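Local coordinates for cysteine desulfurase (Fervidobacterium islandicum, PDB 6A6E), which probably uses pyridoxal-5'-phosphate to take sulfur from L-cysteine, leaving alanine, and supplies it to the Suf system for iron-sulfur cluster assembly, at residues L322-Y335 / S341-V353. Residues are numbered along the deposited sequence; the frame is centred on the assembly and turned at random.
Sequences LLEKMMELDFVEVY and SHKSLVSFNVKGV
Met326 lays its CE over one face of the Phe348 ring, 3.6 Å from the centroid and 17° off the normal; SD stands farther above the same ring, a Met-aromatic contact made by a chain bent at chi2 and chi3. Val346 CG2 meets Leu322 CD2 at 3.6 Å, and Leu323 CD1 sits over the centre of the His342 ring. On the other face of the sheet, Asn349 ND2 donates in its amide plane to Tyr335 OH (2.9 Å), which in turn donates to the anti lone pair of Glu333 OE1 (2.7 Å). A phenylalanine in place of Tyr335 would probably leave this Asn349 N-H and Glu333 OE1 without their shared mate. These side chains flank an antiparallel beta hairpin, 332-334 with 345-350, at the border of the smaller domain's sheet in this class-V aminotransferase fold, with the end of helix 308-327 packed along strand 345-350 (axes of 322-327 and 345-350 at 23°, 9.1 Å apart). Reciprocal bonds pair Glu333 with Asn349, and Tyr335 N reaches Ser347 O at 3.0 Å. Within the same pair, a water bridges Tyr335 O (2.9 Å) and Ser347 N in place of a second direct bond. Farther out, Ser388 OG and Lys389 N hold the Glu333 carboxylate, Ser395 O binds Asn349 ND2, and Ile414 of helix 407-423 touches Met326.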
loop_
_atom_site.group_PDB
_atom_site.type_symbol
_atom_site.label_atom_id
_atom_site.label_comp_id
_atom_site.label_asym_id
_atom_site.label_seq_id
_atom_site.Cartn_x
_atom_site.Cartn_y
_atom_site.Cartn_z
ATOM N N LEU A 322 -14.753 -8.753 29.876
ATOM C CA LEU A 322 -15.665 -9.067 28.762
ATOM C C LEU A 322 -15.993 -10.550 28.805
ATOM O O LEU A 322 -17.172 -10.936 28.751
ATOM C CB LEU A 322 -15.032 -8.707 27.399
ATOM C CG LEU A 322 -15.761 -9.188 26.146
ATOM C CD1 LEU A 322 -17.163 -8.549 26.073
ATOM C CD2 LEU A 322 -14.927 -8.825 24.904
ATOM N N LEU A 323 -14.977 -11.403 28.888
ATOM C CA LEU A 323 -15.252 -12.822 28.866
ATOM C C LEU A 323 -16.093 -13.278 30.102
ATOM O O LEU A 323 -17.018 -14.053 29.947
ATOM C CB LEU A 323 -13.960 -13.576 28.773
ATOM C CG LEU A 323 -14.087 -15.081 28.533
ATOM C CD1 LEU A 323 -14.462 -15.377 27.094
ATOM C CD2 LEU A 323 -12.750 -15.712 28.832
ATOM N N GLU A 324 -15.806 -12.737 31.298
ATOM C CA GLU A 324 -16.603 -13.008 32.523
ATOM C C GLU A 324 -18.076 -12.649 32.359
ATOM O O GLU A 324 -18.942 -13.444 32.666
ATOM C CB GLU A 324 -16.020 -12.216 33.690
ATOM C CG GLU A 324 -16.730 -12.371 35.021
ATOM C CD GLU A 324 -16.292 -11.301 36.010
ATOM O OE1 GLU A 324 -17.000 -10.275 36.131
ATOM O OE2 GLU A 324 -15.217 -11.457 36.618
ATOM N N LYS A 325 -18.354 -11.426 31.908
ATOM C CA LYS A 325 -19.701 -10.989 31.747
ATOM C C LYS A 325 -20.439 -11.793 30.687
ATOM O O LYS A 325 -21.663 -12.007 30.826
ATOM C CB LYS A 325 -19.763 -9.498 31.421
ATOM C CG LYS A 325 -19.307 -8.596 32.551
ATOM C CD LYS A 325 -20.041 -8.926 33.847
ATOM C CE LYS A 325 -19.969 -7.770 34.802
ATOM N NZ LYS A 325 -19.919 -8.245 36.212
ATOM N N MET A 326 -19.727 -12.224 29.633
ATOM C CA MET A 326 -20.366 -12.965 28.557
ATOM C C MET A 326 -20.707 -14.347 29.035
ATOM O O MET A 326 -21.776 -14.850 28.723
ATOM C CB MET A 326 -19.548 -13.046 27.273
ATOM C CG MET A 326 -19.408 -11.702 26.578
ATOM S SD MET A 326 -20.902 -11.024 25.857
ATOM C CE MET A 326 -21.197 -12.378 24.762
ATOM N N MET A 327 -19.804 -14.966 29.778
ATOM C CA MET A 327 -20.039 -16.303 30.300
ATOM C C MET A 327 -21.205 -16.388 31.304
ATOM O O MET A 327 -21.685 -17.447 31.552
ATOM C CB MET A 327 -18.776 -16.873 30.948
ATOM C CG MET A 327 -17.631 -17.146 29.988
ATOM S SD MET A 327 -18.195 -18.147 28.611
ATOM C CE MET A 327 -18.250 -19.772 29.383
ATOM N N GLU A 328 -21.653 -15.278 31.871
ATOM C CA GLU A 328 -22.740 -15.281 32.851
ATOM C C GLU A 328 -24.097 -15.339 32.154
ATOM O O GLU A 328 -25.077 -15.654 32.811
ATOM C CB GLU A 328 -22.704 -14.003 33.713
ATOM C CG GLU A 328 -21.661 -14.019 34.822
ATOM C CD GLU A 328 -21.412 -12.675 35.498
ATOM O OE1 GLU A 328 -22.179 -11.697 35.295
ATOM O OE2 GLU A 328 -20.409 -12.594 36.247
ATOM N N LEU A 329 -24.162 -14.985 30.862
ATOM C CA LEU A 329 -25.428 -14.903 30.133
ATOM C C LEU A 329 -25.826 -16.290 29.696
ATOM O O LEU A 329 -25.062 -16.967 29.025
ATOM C CB LEU A 329 -25.324 -14.022 28.895
ATOM C CG LEU A 329 -24.803 -12.624 29.119
ATOM C CD1 LEU A 329 -24.757 -11.845 27.804
ATOM C CD2 LEU A 329 -25.627 -11.900 30.161
ATOM N N ASP A 330 -27.039 -16.699 30.055
ATOM C CA ASP A 330 -27.478 -18.073 29.845
ATOM C C ASP A 330 -28.014 -18.258 28.424
ATOM O O ASP A 330 -28.000 -19.355 27.930
ATOM C CB ASP A 330 -28.441 -18.596 30.982
ATOM C CG ASP A 330 -29.801 -17.837 31.099
ATOM O OD1 ASP A 330 -30.217 -17.077 30.188
ATOM O OD2 ASP A 330 -30.491 -18.035 32.142
ATOM N N PHE A 331 -28.381 -17.154 27.757
ATOM C CA PHE A 331 -28.893 -17.155 26.376
ATOM C C PHE A 331 -27.827 -16.884 25.256
ATOM O O PHE A 331 -28.192 -16.666 24.112
ATOM C CB PHE A 331 -29.964 -16.105 26.246
ATOM C CG PHE A 331 -29.483 -14.726 26.538
ATOM C CD1 PHE A 331 -29.438 -14.257 27.837
ATOM C CD2 PHE A 331 -29.046 -13.918 25.522
ATOM C CE1 PHE A 331 -28.998 -12.981 28.101
ATOM C CE2 PHE A 331 -28.597 -12.657 25.775
ATOM C CZ PHE A 331 -28.584 -12.174 27.059
ATOM N N VAL A 332 -26.528 -16.997 25.570
ATOM C CA VAL A 332 -25.433 -16.894 24.520
ATOM C C VAL A 332 -24.580 -18.140 24.458
ATOM O O VAL A 332 -24.399 -18.771 25.454
ATOM C CB VAL A 332 -24.498 -15.722 24.847
ATOM C CG1 VAL A 332 -23.370 -15.628 23.828
ATOM C CG2 VAL A 332 -25.306 -14.435 24.961
ATOM N N GLU A 333 -24.118 -18.519 23.272
ATOM C CA GLU A 333 -23.081 -19.552 23.072
ATOM C C GLU A 333 -21.725 -18.815 22.707
ATOM O O GLU A 333 -21.703 -18.023 21.770
ATOM C CB GLU A 333 -23.492 -20.479 21.952
ATOM C CG GLU A 333 -22.533 -21.616 21.690
ATOM C CD GLU A 333 -23.079 -22.618 20.682
ATOM O OE1 GLU A 333 -23.030 -22.371 19.434
ATOM O OE2 GLU A 333 -23.528 -23.723 21.148
ATOM N N VAL A 334 -20.653 -19.062 23.480
ATOM C CA VAL A 334 -19.335 -18.417 23.345
ATOM C C VAL A 334 -18.322 -19.376 22.690
ATOM O O VAL A 334 -18.293 -20.528 23.014
ATOM C CB VAL A 334 -18.831 -17.908 24.698
ATOM C CG1 VAL A 334 -17.379 -17.437 24.611
ATOM C CG2 VAL A 334 -19.697 -16.751 25.128
ATOM N N TYR A 335 -17.519 -18.904 21.741
ATOM C CA TYR A 335 -16.506 -19.766 21.105
ATOM C C TYR A 335 -15.120 -19.446 21.602
ATOM O O TYR A 335 -14.852 -18.353 22.096
ATOM C CB TYR A 335 -16.623 -19.745 19.556
ATOM C CG TYR A 335 -18.084 -19.879 19.138
ATOM C CD1 TYR A 335 -18.717 -21.101 19.132
ATOM C CD2 TYR A 335 -18.842 -18.757 18.883
ATOM C CE1 TYR A 335 -20.073 -21.231 18.844
ATOM C CE2 TYR A 335 -20.187 -18.854 18.559
ATOM C CZ TYR A 335 -20.816 -20.085 18.595
ATOM O OH TYR A 335 -22.150 -20.135 18.283
ATOM N N SER A 341 -5.370 -17.850 27.870
ATOM C CA SER A 341 -5.002 -17.658 26.461
ATOM C C SER A 341 -6.032 -16.797 25.667
ATOM O O SER A 341 -5.680 -16.243 24.605
ATOM C CB SER A 341 -4.742 -18.990 25.724
ATOM O OG SER A 341 -5.968 -19.628 25.311
ATOM N N HIS A 342 -7.253 -16.645 26.176
ATOM C CA HIS A 342 -8.312 -15.956 25.427
ATOM C C HIS A 342 -8.179 -14.478 25.673
ATOM O O HIS A 342 -8.313 -14.037 26.799
ATOM C CB HIS A 342 -9.703 -16.449 25.885
ATOM C CG HIS A 342 -10.825 -16.060 24.967
ATOM N ND1 HIS A 342 -11.751 -16.975 24.513
ATOM C CD2 HIS A 342 -11.180 -14.861 24.430
ATOM C CE1 HIS A 342 -12.616 -16.360 23.715
ATOM N NE2 HIS A 342 -12.291 -15.079 23.650
ATOM N N LYS A 343 -7.863 -13.691 24.652
ATOM C CA LYS A 343 -7.725 -12.245 24.841
ATOM C C LYS A 343 -8.375 -11.472 23.736
ATOM O O LYS A 343 -8.687 -12.039 22.733
ATOM C CB LYS A 343 -6.224 -11.887 24.879
ATOM C CG LYS A 343 -5.489 -12.480 26.098
ATOM C CD LYS A 343 -5.620 -11.518 27.259
ATOM C CE LYS A 343 -5.113 -12.022 28.618
ATOM N NZ LYS A 343 -5.655 -13.334 29.074
ATOM N N SER A 344 -8.641 -10.188 23.981
ATOM C CA SER A 344 -8.985 -9.159 22.969
ATOM C C SER A 344 -10.424 -9.171 22.521
ATOM O O SER A 344 -10.980 -8.097 22.245
ATOM C CB SER A 344 -8.204 -9.317 21.644
ATOM O OG SER A 344 -6.908 -9.035 21.863
ATOM N N LEU A 345 -10.981 -10.363 22.338
ATOM C CA LEU A 345 -12.259 -10.500 21.669
ATOM C C LEU A 345 -13.025 -11.764 22.026
ATOM O O LEU A 345 -12.430 -12.783 22.372
ATOM C CB LEU A 345 -12.011 -10.494 20.149
ATOM C CG LEU A 345 -11.138 -11.631 19.581
ATOM C CD1 LEU A 345 -11.989 -12.812 19.187
ATOM C CD2 LEU A 345 -10.229 -11.190 18.404
ATOM N N VAL A 346 -14.351 -11.674 21.850
ATOM C CA VAL A 346 -15.270 -12.746 22.106
ATOM C C VAL A 346 -16.207 -12.894 20.948
ATOM O O VAL A 346 -16.933 -11.970 20.622
ATOM C CB VAL A 346 -16.085 -12.445 23.395
ATOM C CG1 VAL A 346 -17.106 -13.570 23.712
ATOM C CG2 VAL A 346 -15.110 -12.366 24.520
ATOM N N SER A 347 -16.164 -14.053 20.322
ATOM C CA SER A 347 -17.089 -14.406 19.280
ATOM C C SER A 347 -18.187 -15.251 19.946
ATOM O O SER A 347 -17.871 -16.125 20.787
ATOM C CB SER A 347 -16.396 -15.197 18.170
ATOM O OG SER A 347 -15.512 -14.287 17.429
ATOM N N PHE A 348 -19.431 -15.020 19.538
ATOM C CA PHE A 348 -20.628 -15.574 20.251
ATOM C C PHE A 348 -21.875 -15.489 19.358
ATOM O O PHE A 348 -21.850 -14.821 18.329
ATOM C CB PHE A 348 -20.916 -14.819 21.595
ATOM C CG PHE A 348 -21.366 -13.379 21.408
ATOM C CD1 PHE A 348 -20.435 -12.389 21.231
ATOM C CD2 PHE A 348 -22.704 -13.033 21.350
ATOM C CE1 PHE A 348 -20.833 -11.074 21.037
ATOM C CE2 PHE A 348 -23.119 -11.741 21.128
ATOM C CZ PHE A 348 -22.167 -10.735 20.982
ATOM N N ASN A 349 -22.921 -16.238 19.745
ATOM C CA ASN A 349 -24.256 -16.177 19.163
ATOM C C ASN A 349 -25.334 -16.051 20.270
ATOM O O ASN A 349 -25.188 -16.587 21.359
ATOM C CB ASN A 349 -24.491 -17.423 18.337
ATOM C CG ASN A 349 -23.996 -17.262 16.905
ATOM O OD1 ASN A 349 -24.303 -16.270 16.286
ATOM N ND2 ASN A 349 -23.185 -18.189 16.427
ATOM N N VAL A 350 -26.387 -15.282 19.995
ATOM C CA VAL A 350 -27.511 -15.153 20.884
ATOM C C VAL A 350 -28.490 -16.231 20.423
ATOM O O VAL A 350 -28.825 -16.293 19.239
ATOM C CB VAL A 350 -28.125 -13.766 20.775
ATOM C CG1 VAL A 350 -29.417 -13.682 21.593
ATOM C CG2 VAL A 350 -27.119 -12.742 21.247
ATOM N N LYS A 351 -28.878 -17.132 21.337
ATOM C CA LYS A 351 -29.864 -18.206 21.027
ATOM C C LYS A 351 -31.100 -17.663 20.401
ATOM O O LYS A 351 -31.767 -16.756 20.962
ATOM C CB LYS A 351 -30.261 -18.996 22.268
ATOM C CG LYS A 351 -29.211 -20.046 22.607
ATOM C CD LYS A 351 -29.233 -20.500 24.077
ATOM C CE LYS A 351 -27.833 -20.790 24.610
ATOM N NZ LYS A 351 -27.853 -21.860 25.639
ATOM N N GLY A 352 -31.365 -18.175 19.214
ATOM C CA GLY A 352 -32.585 -17.891 18.513
ATOM C C GLY A 352 -32.527 -16.621 17.726
ATOM O O GLY A 352 -33.535 -16.278 17.134
ATOM N N VAL A 353 -31.363 -15.923 17.672
ATOM C CA VAL A 353 -31.304 -14.629 16.976
ATOM C C VAL A 353 -30.183 -14.621 15.952
ATOM O O VAL A 353 -29.045 -14.986 16.273
ATOM C CB VAL A 353 -31.107 -13.490 17.987
ATOM C CG1 VAL A 353 -31.166 -12.099 17.356
ATOM C CG2 VAL A 353 -32.162 -13.603 19.077
HETATM O O HOH W 1 -14.123 -15.839 20.893
#